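Local coordinates for chitinase A (Pteris ryukyuensis, PDB 4RL3), which probably hydrolyses the glycosidic bonds of chitin through this catalytic domain, a glycosyl hydrolase family 18 TIM barrel cut from a longer protein with LysM sequence, at residues A[3-8]-A[151-156]; A[18-21]-A[27-30]; A[51-56]-A[108-113]; A[64-67]-A[72-75]; A[243-248]-A[264-269]. All coordinates share one frame; numbering follows the deposited sequence.

Contact 1: residues A[3-8]-A[151-156]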
# COMPACT_ATOMS: atom_id res chain seq x y z
N VAL A 3 -1.47 -13.40 2.52
CA VAL A 3 -1.03 -12.29 1.66
C VAL A 3 0.25 -11.64 2.18
O VAL A 3 0.35 -11.30 3.36
CB VAL A 3 -2.14 -11.24 1.53
CG1 VAL A 3 -1.67 -10.01 0.75
CG2 VAL A 3 -3.37 -11.86 0.88
N PHE A 4 1.24 -11.49 1.31
CA PHE A 4 2.42 -10.72 1.65
C PHE A 4 2.55 -9.61 0.62
O PHE A 4 2.46 -9.88 -0.57
CB PHE A 4 3.69 -11.58 1.64
CG PHE A 4 4.93 -10.77 1.84
CD1 PHE A 4 5.24 -10.28 3.11
CD2 PHE A 4 5.73 -10.40 0.77
CE1 PHE A 4 6.34 -9.49 3.31
CE2 PHE A 4 6.83 -9.60 0.97
CZ PHE A 4 7.14 -9.15 2.24
N ARG A 5 2.77 -8.38 1.08
CA ARG A 5 2.92 -7.24 0.17
C ARG A 5 4.18 -6.43 0.47
O ARG A 5 4.58 -6.31 1.63
CB ARG A 5 1.70 -6.32 0.20
CG ARG A 5 0.39 -7.05 0.51
CD ARG A 5 -0.81 -6.14 0.41
NE ARG A 5 -1.23 -5.92 -0.97
CZ ARG A 5 -2.02 -4.92 -1.37
NH1 ARG A 5 -2.45 -4.02 -0.50
NH2 ARG A 5 -2.33 -4.81 -2.65
N GLU A 6 4.78 -5.89 -0.59
CA GLU A 6 6.05 -5.17 -0.52
C GLU A 6 5.92 -3.87 -1.32
O GLU A 6 5.81 -3.91 -2.56
CB GLU A 6 7.17 -6.04 -1.11
CG GLU A 6 8.58 -5.45 -1.03
CD GLU A 6 9.27 -5.72 0.29
OE1 GLU A 6 8.65 -6.26 1.22
OE2 GLU A 6 10.46 -5.36 0.38
N TYR A 7 5.96 -2.73 -0.64
CA TYR A 7 6.08 -1.45 -1.34
C TYR A 7 7.45 -1.33 -1.99
O TYR A 7 8.45 -1.80 -1.43
CB TYR A 7 5.85 -0.25 -0.41
CG TYR A 7 4.40 -0.03 -0.00
CD1 TYR A 7 3.82 -0.74 1.06
CD2 TYR A 7 3.62 0.90 -0.66
CE1 TYR A 7 2.52 -0.53 1.43
CE2 TYR A 7 2.30 1.13 -0.29
CZ TYR A 7 1.75 0.40 0.76
OH TYR A 7 0.44 0.60 1.15
N ILE A 8 7.50 -0.73 -3.18
CA ILE A 8 8.75 -0.57 -3.90
C ILE A 8 8.73 0.59 -4.89
O ILE A 8 7.74 0.80 -5.59
CB ILE A 8 9.11 -1.89 -4.64
CG1 ILE A 8 10.46 -1.79 -5.37
CG2 ILE A 8 8.01 -2.30 -5.62
CD1 ILE A 8 11.02 -3.13 -5.76
N ILE A 151 -9.18 -3.80 -12.21
CA ILE A 151 -8.37 -4.25 -11.07
C ILE A 151 -9.04 -5.41 -10.37
O ILE A 151 -10.27 -5.52 -10.38
CB ILE A 151 -8.14 -3.13 -10.02
CG1 ILE A 151 -9.46 -2.66 -9.36
CG2 ILE A 151 -7.38 -1.97 -10.65
CD1 ILE A 151 -9.26 -1.62 -8.27
N SER A 152 -8.22 -6.27 -9.76
CA SER A 152 -8.70 -7.35 -8.90
C SER A 152 -8.53 -7.03 -7.41
O SER A 152 -9.18 -7.64 -6.59
CB SER A 152 -7.99 -8.66 -9.21
OG SER A 152 -6.60 -8.61 -8.95
N VAL A 153 -7.66 -6.07 -7.06
CA VAL A 153 -7.37 -5.78 -5.64
C VAL A 153 -7.32 -4.29 -5.39
O VAL A 153 -6.59 -3.58 -6.07
CB VAL A 153 -6.03 -6.41 -5.18
CG1 VAL A 153 -5.81 -6.21 -3.67
CG2 VAL A 153 -5.96 -7.89 -5.55
N ALA A 154 -8.11 -3.82 -4.43
CA ALA A 154 -8.03 -2.45 -3.94
C ALA A 154 -7.70 -2.48 -2.46
O ALA A 154 -8.23 -3.33 -1.71
CB ALA A 154 -9.33 -1.69 -4.19
N SER A 155 -6.83 -1.57 -2.04
CA SER A 155 -6.44 -1.44 -0.64
C SER A 155 -6.33 0.00 -0.22
O SER A 155 -6.27 0.91 -1.06
CB SER A 155 -5.12 -2.15 -0.36
OG SER A 155 -4.05 -1.66 -1.17
N ILE A 156 -6.34 0.19 1.09
CA ILE A 156 -6.13 1.50 1.71
C ILE A 156 -4.96 1.35 2.67
O ILE A 156 -4.74 0.26 3.19
CB ILE A 156 -7.39 2.03 2.42
CG1 ILE A 156 -7.94 1.03 3.43
CG2 ILE A 156 -8.46 2.36 1.39
CD1 ILE A 156 -8.97 1.63 4.36
O HOH W 1 -4.12 -3.00 -3.82
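Arg-5 reaches through the interior of the TIM barrel to Ser-155 and Val-153, joining strands 3-8 and 153-156, which are not neighbours in the sheet and here lie 11.0 Å apart between the CA atoms of Arg-5 and Ser-155. From CB the chain heads for the opposite strand. On its way the side chain touches Ile-31, Met-76 and Leu-214; it bends about the CG-CD bond (chi3 79°) and brings the guanidinium edge round to the serine. NE is hydrogen-bonded to ND1 of His-29, which grips the group at its root. At one tip, NH1 gives a nearly straight hydrogen bond to Ser-155 OG (2.9 Å, 170° at the hydrogen), with the oxygen only 3° out of the guanidinium plane; Ser-155 CB follows close behind, 3.3 Å from NH1. The same nitrogen is also bonded to OD1 of Asn-181. At the other tip, NH2 approaches Val-153 CG1 obliquely at 3.9 Å. Bonds from NE, NH1 and NH2 together fix the rotation of the buried cation. Ser-155 OG has a further partner in OD1 of Asp-120, the second aspartate of the DxxDxDxE signature of family 18, whose OD2 is bonded to the hydroxyl of Tyr-7; Arg-5 thus stands in the second shell of that signature. A water molecule completes the junction: it accepts from Arg-5 NH2 at 2.8 Å, lying in the guanidinium plane, and donates to Ser-155 OG at 3.0 Å and, weakly, to Val-153 O at 3.4 Å.

Contact 2: residues A[18-21]-A[27-30]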
# COMPACT_ATOMS: atom_id res chain seq x y z
N THR A 18 13.49 -8.01 -8.61
CA THR A 18 14.34 -9.19 -8.52
C THR A 18 15.26 -9.26 -7.28
O THR A 18 15.80 -10.33 -6.97
CB THR A 18 15.22 -9.32 -9.79
OG1 THR A 18 15.98 -8.13 -9.97
CG2 THR A 18 14.36 -9.57 -11.03
N ASP A 19 15.42 -8.14 -6.57
CA ASP A 19 16.15 -8.10 -5.30
C ASP A 19 15.33 -8.66 -4.13
O ASP A 19 15.89 -8.97 -3.08
CB ASP A 19 16.55 -6.67 -4.96
CG ASP A 19 17.55 -6.09 -5.94
OD1 ASP A 19 18.49 -6.80 -6.35
OD2 ASP A 19 17.42 -4.92 -6.28
N VAL A 20 14.01 -8.71 -4.28
CA VAL A 20 13.13 -9.05 -3.17
C VAL A 20 12.84 -10.55 -3.12
O VAL A 20 12.41 -11.13 -4.11
CB VAL A 20 11.78 -8.30 -3.29
CG1 VAL A 20 10.91 -8.57 -2.06
CG2 VAL A 20 12.03 -6.81 -3.43
N PRO A 21 13.06 -11.17 -1.95
CA PRO A 21 12.78 -12.60 -1.80
C PRO A 21 11.30 -12.88 -2.06
O PRO A 21 10.45 -12.18 -1.52
CB PRO A 21 13.16 -12.89 -0.33
CG PRO A 21 14.01 -11.76 0.09
CD PRO A 21 13.58 -10.57 -0.70
N THR A 27 0.49 -15.48 -1.41
CA THR A 27 -0.06 -14.54 -2.39
C THR A 27 0.80 -13.29 -2.29
O THR A 27 0.73 -12.59 -1.29
CB THR A 27 -1.54 -14.24 -2.08
OG1 THR A 27 -2.31 -15.43 -2.29
CG2 THR A 27 -2.10 -13.14 -2.95
N PHE A 28 1.60 -13.02 -3.31
CA PHE A 28 2.64 -12.00 -3.26
C PHE A 28 2.25 -10.77 -4.06
O PHE A 28 1.99 -10.86 -5.26
CB PHE A 28 3.96 -12.56 -3.81
CG PHE A 28 5.15 -11.68 -3.53
CD1 PHE A 28 5.30 -10.46 -4.17
CD2 PHE A 28 6.10 -12.06 -2.60
CE1 PHE A 28 6.38 -9.65 -3.90
CE2 PHE A 28 7.18 -11.26 -2.32
CZ PHE A 28 7.33 -10.05 -2.97
N HIS A 29 2.21 -9.61 -3.41
CA HIS A 29 1.94 -8.35 -4.09
C HIS A 29 3.11 -7.39 -3.97
O HIS A 29 3.50 -7.04 -2.86
CB HIS A 29 0.72 -7.64 -3.51
CG HIS A 29 -0.55 -8.44 -3.58
ND1 HIS A 29 -1.69 -8.08 -2.88
CD2 HIS A 29 -0.88 -9.55 -4.28
CE1 HIS A 29 -2.65 -8.96 -3.12
NE2 HIS A 29 -2.19 -9.85 -3.98
N PHE A 30 3.67 -6.96 -5.10
CA PHE A 30 4.47 -5.74 -5.10
C PHE A 30 3.51 -4.55 -5.20
O PHE A 30 2.49 -4.63 -5.88
CB PHE A 30 5.44 -5.68 -6.28
CG PHE A 30 6.59 -6.63 -6.19
CD1 PHE A 30 7.64 -6.38 -5.32
CD2 PHE A 30 6.65 -7.75 -7.00
CE1 PHE A 30 8.72 -7.23 -5.25
CE2 PHE A 30 7.73 -8.62 -6.93
CZ PHE A 30 8.76 -8.36 -6.05
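Val-20 lodges against the rims of two phenylalanines, Phe-28 and Phe-30, that project from the same side of strand 27-36. The valine branches share the work. CB and CG2 both lie 3.8 Å from CE1 of Phe-30, with CB near the plane of that ring, while CG1 points at the edge of Phe-28, 4.0 Å from its CZ. Both rings therefore meet the valine edge-on rather than by a face. They are also set against each other: CE1 of Phe-28 hangs over the centre of the Phe-30 ring, 3.3 Å above its plane. Phe-28 extends its CG away from the backbone N (chi1 -168°), whereas CG of Phe-30 lies opposite the carbonyl carbon (chi1 -72°), and the two settings bring the rings together. Segment 18-21 belongs to the first connection of the TIM barrel, between strands 3-8 and 27-36, and Val-20 also touches Glu-6 and Phe-260. Pro-21 adds its backbone oxygen, 3.5 Å from Phe-28 CE2 and oblique to the ring. That oxygen takes its hydrogen bond from NE2 of Gln-267. The segments share no hydrogen bond, so their contact is mainly apolar, and the one polar atom at it, Pro-21 O, is satisfied from helix 261-271.

Contact 3: residues A[51-56]-A[108-113]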
# COMPACT_ATOMS: atom_id res chain seq x y z
N ILE A 51 3.67 9.33 -12.90
CA ILE A 51 4.53 8.29 -12.34
C ILE A 51 5.65 8.87 -11.50
O ILE A 51 6.49 9.62 -12.02
CB ILE A 51 5.12 7.43 -13.47
CG1 ILE A 51 3.99 6.71 -14.22
CG2 ILE A 51 6.14 6.43 -12.92
CD1 ILE A 51 4.43 6.02 -15.50
N TYR A 52 5.68 8.49 -10.22
CA TYR A 52 6.74 8.89 -9.31
C TYR A 52 7.31 7.68 -8.57
O TYR A 52 7.59 7.72 -7.38
CB TYR A 52 6.29 9.99 -8.35
CG TYR A 52 5.90 11.25 -9.10
CD1 TYR A 52 6.87 12.12 -9.61
CD2 TYR A 52 4.56 11.55 -9.34
CE1 TYR A 52 6.50 13.25 -10.31
CE2 TYR A 52 4.19 12.68 -10.04
CZ TYR A 52 5.17 13.53 -10.52
OH TYR A 52 4.80 14.66 -11.21
N TRP A 53 7.47 6.58 -9.31
CA TRP A 53 8.44 5.56 -8.92
C TRP A 53 9.53 5.53 -9.97
O TRP A 53 9.42 6.17 -11.03
CB TRP A 53 7.81 4.17 -8.77
CG TRP A 53 7.33 3.54 -10.05
CD1 TRP A 53 8.02 2.72 -10.89
CD2 TRP A 53 6.01 3.63 -10.58
NE1 TRP A 53 7.22 2.31 -11.93
CE2 TRP A 53 5.98 2.86 -11.76
CE3 TRP A 53 4.84 4.29 -10.18
CZ2 TRP A 53 4.83 2.73 -12.55
CZ3 TRP A 53 3.71 4.16 -10.96
CH2 TRP A 53 3.71 3.39 -12.12
N GLN A 54 10.58 4.77 -9.69
CA GLN A 54 11.73 4.68 -10.59
C GLN A 54 11.40 3.80 -11.79
O GLN A 54 11.87 2.66 -11.88
CB GLN A 54 12.96 4.16 -9.85
CG GLN A 54 14.24 4.39 -10.63
CD GLN A 54 15.51 4.03 -9.86
OE1 GLN A 54 15.53 3.12 -9.03
NE2 GLN A 54 16.59 4.75 -10.15
N ASN A 55 10.60 4.34 -12.70
CA ASN A 55 10.05 3.56 -13.80
C ASN A 55 11.03 3.29 -14.94
O ASN A 55 10.74 2.47 -15.82
CB ASN A 55 8.76 4.19 -14.35
CG ASN A 55 9.00 5.54 -15.01
OD1 ASN A 55 9.73 6.38 -14.49
ND2 ASN A 55 8.34 5.76 -16.14
N SER A 56 12.18 3.96 -14.94
CA SER A 56 13.26 3.58 -15.86
C SER A 56 13.86 2.22 -15.50
O SER A 56 14.45 1.55 -16.35
CB SER A 56 14.35 4.63 -15.89
OG SER A 56 15.02 4.72 -14.65
N THR A 108 -6.53 3.71 -15.31
CA THR A 108 -6.80 2.59 -16.21
C THR A 108 -5.70 2.52 -17.26
O THR A 108 -5.16 1.45 -17.53
CB THR A 108 -8.19 2.70 -16.87
OG1 THR A 108 -9.19 2.56 -15.85
CG2 THR A 108 -8.39 1.59 -17.91
N SER A 109 -5.34 3.66 -17.83
CA SER A 109 -4.26 3.69 -18.81
C SER A 109 -2.95 3.17 -18.23
O SER A 109 -2.26 2.39 -18.87
CB SER A 109 -4.06 5.10 -19.34
OG SER A 109 -5.23 5.55 -20.00
N LEU A 110 -2.64 3.60 -17.01
CA LEU A 110 -1.39 3.22 -16.36
C LEU A 110 -1.38 1.74 -16.03
O LEU A 110 -0.37 1.06 -16.23
CB LEU A 110 -1.19 4.05 -15.08
CG LEU A 110 0.12 3.85 -14.32
CD1 LEU A 110 1.30 4.35 -15.15
CD2 LEU A 110 0.06 4.56 -12.98
N ILE A 111 -2.49 1.24 -15.51
CA ILE A 111 -2.64 -0.18 -15.17
C ILE A 111 -2.47 -1.06 -16.41
O ILE A 111 -1.79 -2.09 -16.37
CB ILE A 111 -4.00 -0.43 -14.49
CG1 ILE A 111 -3.96 0.14 -13.07
CG2 ILE A 111 -4.35 -1.91 -14.46
CD1 ILE A 111 -5.33 0.41 -12.46
N ASN A 112 -3.07 -0.65 -17.52
CA ASN A 112 -2.91 -1.39 -18.76
C ASN A 112 -1.49 -1.32 -19.30
O ASN A 112 -0.98 -2.32 -19.80
CB ASN A 112 -3.92 -0.92 -19.80
CG ASN A 112 -5.32 -1.38 -19.47
OD1 ASN A 112 -5.51 -2.40 -18.79
ND2 ASN A 112 -6.33 -0.65 -19.95
N GLN A 113 -0.84 -0.16 -19.17
CA GLN A 113 0.53 0.00 -19.65
C GLN A 113 1.52 -0.86 -18.88
O GLN A 113 2.42 -1.46 -19.48
CB GLN A 113 0.96 1.47 -19.55
CG GLN A 113 2.36 1.73 -20.11
CD GLN A 113 2.86 3.13 -19.86
OE1 GLN A 113 2.22 3.94 -19.19
NE2 GLN A 113 4.05 3.41 -20.40
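Leu-110 turns both methyls of its forked end to the pair Ile-51 and Trp-53; CD1 touches both, CD2 only the tryptophan. CD1 settles on the isoleucine, 3.6 Å from Ile-51 CD1 and 3.7 Å from Ile-51 CG1, the two side chains meeting at a slant, and it also lies 4.0 Å from CH2 of Trp-53. CD2 faces the indole from the opposite direction and meets it at the rim, near the ring plane, 3.9 Å from CH2 and 4.2 Å from CZ3 of Trp-53. The six-membered end of the tryptophan is thus presented edge-on to the helix. Its face is used by its own segment: Ile-51 CG2 stands 3.5 Å above the plane, over the ring centre, so that Ile-51 touches leucine with one branch and tryptophan with the other. CG of Leu-110 extends away from the backbone N (chi1 -176°), which carries both methyls outward from the helix.

Helix 96-114 is the helix of the TIM barrel that links strands 73-81 and 118-123, and residues 51-56 lead from the short strand 50-51, antiparallel to strand 27-36, towards helix 60-69. The leucine therefore joins helix 96-114 to the connection between strand 27-36 and helix 60-69. It also touches Ala-35, and Trp-53 touches Leu-32, both on strand 27-36. The indole is further held by a hydrogen bond from NE1 to the backbone oxygen of Leu-58 and by an edge-to-face meeting with Tyr-114. The chain leaves the tryptophan through an inverse gamma turn centred on Gln-54, and Asn-55 ND2 is then bonded to the hydroxyl of Tyr-114.

Contact 4: residues A[64-67]-A[72-75]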
# COMPACT_ATOMS: atom_id res chain seq x y z
N GLN A 64 6.07 -7.34 -16.27
CA GLN A 64 5.63 -8.49 -17.03
C GLN A 64 6.52 -9.69 -16.73
O GLN A 64 6.03 -10.81 -16.54
CB GLN A 64 5.67 -8.14 -18.52
CG GLN A 64 5.06 -9.16 -19.45
CD GLN A 64 4.99 -8.64 -20.88
OE1 GLN A 64 5.88 -7.92 -21.33
NE2 GLN A 64 3.93 -9.00 -21.59
N ALA A 65 7.82 -9.43 -16.65
CA ALA A 65 8.81 -10.48 -16.40
C ALA A 65 8.67 -11.12 -15.03
O ALA A 65 8.67 -12.34 -14.92
CB ALA A 65 10.22 -9.96 -16.59
N ILE A 66 8.55 -10.32 -13.97
CA ILE A 66 8.44 -10.90 -12.63
C ILE A 66 7.15 -11.71 -12.51
O ILE A 66 7.14 -12.78 -11.91
CB ILE A 66 8.61 -9.85 -11.50
CG1 ILE A 66 9.04 -10.52 -10.19
CG2 ILE A 66 7.37 -8.98 -11.34
CD1 ILE A 66 10.46 -11.04 -10.20
N LYS A 67 6.07 -11.22 -13.12
CA LYS A 67 4.80 -11.95 -13.11
C LYS A 67 4.87 -13.24 -13.94
O LYS A 67 4.28 -14.25 -13.57
CB LYS A 67 3.64 -11.05 -13.57
CG LYS A 67 3.28 -9.96 -12.56
CD LYS A 67 2.23 -8.98 -13.09
CE LYS A 67 0.93 -9.66 -13.46
NZ LYS A 67 -0.17 -8.66 -13.63
N ASN A 72 2.42 -16.56 -8.53
CA ASN A 72 1.80 -16.04 -7.32
C ASN A 72 1.98 -14.54 -7.14
O ASN A 72 1.52 -14.01 -6.14
CB ASN A 72 2.34 -16.77 -6.09
CG ASN A 72 3.83 -16.54 -5.86
OD1 ASN A 72 4.62 -16.52 -6.81
ND2 ASN A 72 4.21 -16.36 -4.61
N VAL A 73 2.65 -13.88 -8.09
CA VAL A 73 2.93 -12.44 -7.99
C VAL A 73 1.94 -11.57 -8.76
O VAL A 73 1.64 -11.82 -9.93
CB VAL A 73 4.37 -12.12 -8.43
CG1 VAL A 73 4.59 -10.61 -8.52
CG2 VAL A 73 5.38 -12.76 -7.47
N LYS A 74 1.44 -10.54 -8.08
CA LYS A 74 0.70 -9.43 -8.69
C LYS A 74 1.44 -8.14 -8.37
O LYS A 74 2.25 -8.08 -7.44
CB LYS A 74 -0.73 -9.35 -8.15
CG LYS A 74 -1.66 -10.49 -8.56
CD LYS A 74 -3.05 -10.23 -7.99
CE LYS A 74 -4.07 -11.30 -8.33
NZ LYS A 74 -5.39 -10.97 -7.71
N VAL A 75 1.19 -7.11 -9.17
CA VAL A 75 1.82 -5.80 -8.95
C VAL A 75 0.73 -4.73 -8.95
O VAL A 75 -0.07 -4.64 -9.88
CB VAL A 75 2.91 -5.49 -10.00
CG1 VAL A 75 3.60 -4.16 -9.69
CG2 VAL A 75 3.94 -6.61 -10.03
O HOH W 2 1.91 -13.67 -11.95
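Ile-66 and Lys-67, near the end of helix 60-69, pack on Val-73 and Val-75 of the following strand 73-81, an alpha-to-beta step of the TIM barrel in which the chain turns back within a few residues. The apolar contacts are loose: Ile-66 CG2 lies 4.3 Å from Val-73 CG1 and 4.4 Å from Val-75 CG2, bridging the two valines that point to the same side of the strand. The aliphatic part of Lys-67 continues this surface, with CD 4.2 Å from Val-75 CG2. Its CG also rests on a polar atom, 3.6 Å from the backbone oxygen of Val-73, in van der Waals contact.

Charge and hydrogen bonding take over at the far end of the lysine. The chain bends at chi3 (60°), and NZ forms a salt bridge with OD2 of Asp-117 and a hydrogen bond with the backbone oxygen of His-115; the same OD2 is bonded to the backbone N of Val-75. The strand start and the lysine tip are thus tied to the loop before strand 118-123. Between the backbones sits a water molecule 2.9 Å from Lys-67 O and 2.8 Å from Val-73 O.

Contact 5: residues A[243-248]-A[264-269]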
# COMPACT_ATOMS: atom_id res chain seq x y z
N PRO A 243 -4.42 -12.19 8.42
CA PRO A 243 -4.63 -12.40 6.99
C PRO A 243 -3.36 -12.23 6.15
O PRO A 243 -3.30 -12.70 5.00
CB PRO A 243 -5.65 -11.33 6.61
CG PRO A 243 -5.53 -10.29 7.67
CD PRO A 243 -5.12 -10.99 8.93
N GLY A 244 -2.37 -11.54 6.70
CA GLY A 244 -1.16 -11.26 5.95
C GLY A 244 -0.31 -10.20 6.60
O GLY A 244 -0.64 -9.68 7.67
N ILE A 245 0.79 -9.89 5.92
CA ILE A 245 1.79 -8.93 6.39
C ILE A 245 2.24 -8.10 5.20
O ILE A 245 2.40 -8.63 4.10
CB ILE A 245 3.03 -9.66 6.97
CG1 ILE A 245 2.65 -10.51 8.18
CG2 ILE A 245 4.12 -8.67 7.35
CD1 ILE A 245 3.75 -11.43 8.65
N PHE A 246 2.47 -6.80 5.41
CA PHE A 246 3.20 -6.01 4.41
C PHE A 246 4.39 -5.26 5.01
O PHE A 246 4.43 -5.00 6.21
CB PHE A 246 2.29 -5.06 3.62
CG PHE A 246 1.86 -3.82 4.38
CD1 PHE A 246 0.77 -3.85 5.22
CD2 PHE A 246 2.57 -2.63 4.24
CE1 PHE A 246 0.38 -2.71 5.91
CE2 PHE A 246 2.19 -1.50 4.93
CZ PHE A 246 1.09 -1.53 5.77
N ILE A 247 5.34 -4.92 4.14
CA ILE A 247 6.56 -4.22 4.52
C ILE A 247 6.71 -2.94 3.71
O ILE A 247 6.50 -2.93 2.50
CB ILE A 247 7.80 -5.11 4.32
CG1 ILE A 247 7.76 -6.26 5.34
CG2 ILE A 247 9.10 -4.31 4.43
CD1 ILE A 247 8.82 -7.32 5.09
N PHE A 248 7.03 -1.86 4.42
CA PHE A 248 7.48 -0.63 3.81
C PHE A 248 8.97 -0.52 4.15
O PHE A 248 9.31 -0.21 5.29
CB PHE A 248 6.68 0.54 4.38
CG PHE A 248 6.81 1.79 3.58
CD1 PHE A 248 5.98 2.00 2.48
CD2 PHE A 248 7.75 2.74 3.90
CE1 PHE A 248 6.09 3.14 1.73
CE2 PHE A 248 7.86 3.90 3.14
CZ PHE A 248 7.04 4.09 2.05
N GLN A 264 11.89 -12.29 3.95
CA GLN A 264 11.90 -13.75 3.93
C GLN A 264 11.22 -14.33 5.16
O GLN A 264 10.38 -15.24 5.05
CB GLN A 264 13.34 -14.24 3.82
CG GLN A 264 13.50 -15.75 3.92
CD GLN A 264 13.68 -16.24 5.34
OE1 GLN A 264 12.94 -17.11 5.83
NE2 GLN A 264 14.62 -15.66 6.04
N GLN A 265 11.60 -13.83 6.32
CA GLN A 265 11.01 -14.29 7.56
C GLN A 265 9.50 -14.11 7.58
O GLN A 265 8.79 -15.00 8.03
CB GLN A 265 11.64 -13.60 8.75
CG GLN A 265 13.05 -14.09 9.01
CD GLN A 265 13.66 -13.36 10.17
OE1 GLN A 265 13.00 -13.19 11.20
NE2 GLN A 265 14.90 -12.91 10.02
N ALA A 266 9.01 -12.97 7.10
CA ALA A 266 7.58 -12.73 7.07
C ALA A 266 6.84 -13.75 6.22
O ALA A 266 5.77 -14.25 6.61
CB ALA A 266 7.29 -11.33 6.57
N GLN A 267 7.39 -14.08 5.06
CA GLN A 267 6.76 -15.03 4.16
C GLN A 267 6.84 -16.45 4.70
O GLN A 267 5.90 -17.23 4.55
CB GLN A 267 7.36 -14.94 2.76
CG GLN A 267 7.08 -13.60 2.10
CD GLN A 267 7.83 -13.44 0.81
OE1 GLN A 267 7.42 -13.98 -0.22
NE2 GLN A 267 8.93 -12.68 0.84
N THR A 268 7.97 -16.78 5.32
CA THR A 268 8.12 -18.09 5.95
C THR A 268 7.09 -18.25 7.07
O THR A 268 6.45 -19.30 7.18
CB THR A 268 9.56 -18.29 6.43
OG1 THR A 268 10.38 -18.48 5.27
CG2 THR A 268 9.72 -19.50 7.36
N LEU A 269 6.89 -17.19 7.85
CA LEU A 269 5.89 -17.24 8.93
C LEU A 269 4.50 -17.51 8.37
O LEU A 269 3.74 -18.32 8.91
CB LEU A 269 5.90 -15.94 9.74
CG LEU A 269 4.92 -15.80 10.92
CD1 LEU A 269 5.44 -14.72 11.84
CD2 LEU A 269 3.50 -15.48 10.49
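Ile-245 meets Ala-266 and Leu-269 with a single atom, CD1, at the end of a stretched side chain. CD1 lies 4.1 Å from Ala-266 CB and 4.0 Å from Ala-266 O, so it touches both the methyl and the backbone of the helix, and it is 4.5 Å from CD2 of Leu-269. No hydrogen bond passes between the segments. CG1 of the isoleucine lies across from its carbonyl carbon (chi1 -62°), and chi2 of 170° straightens the rest, sending CD1 out towards the alanine. Helix and strand lie 7.0 Å apart between the CA atoms of Ile-245 and Ala-266, a spacing consistent with the small alanine side chain.

This is the last beta-alpha unit of the TIM barrel: strand 244-248 pairs with the N-terminal strand 3-8 and helix 261-271 lies outside it. Cys-233 of the neighbouring helix 226-238 touches both Ile-245 and Leu-269. On the helix itself, Thr-268 OG1 donates to a lone pair of Gln-264 OE1 in its carbonyl plane (3.0 Å, 140° at the oxygen), one turn apart. Farther round, Gln-267 fastens the helix to the first connection of the barrel, its OE1 bonded to the backbone N of Asn-23, while its NE2 is bonded to the backbone oxygen of Glu-263.

In the fold
From the N terminus, strand 3-8 opens the long loop that contact 1 closes at strand 153-156. Within it, contact 2 closes a short loop between the first two strands, contact 3 joins the approach to helix 60-69 to helix 96-114, and contact 4, nested inside contact 3, turns that first helix back into strand 73-81. Contact 5 follows in series near the C terminus. No loops cross. Neighbouring strands connect the set: 3-8 pairs with 27-36 and 244-248, and 27-36 with 73-81, so contacts 1, 2, 4 and 5 share one barrel sheet. Contact 3 lies about 25 Å from contact 5, centre to centre, and touches contact 1 through Ile-111 and Ile-151.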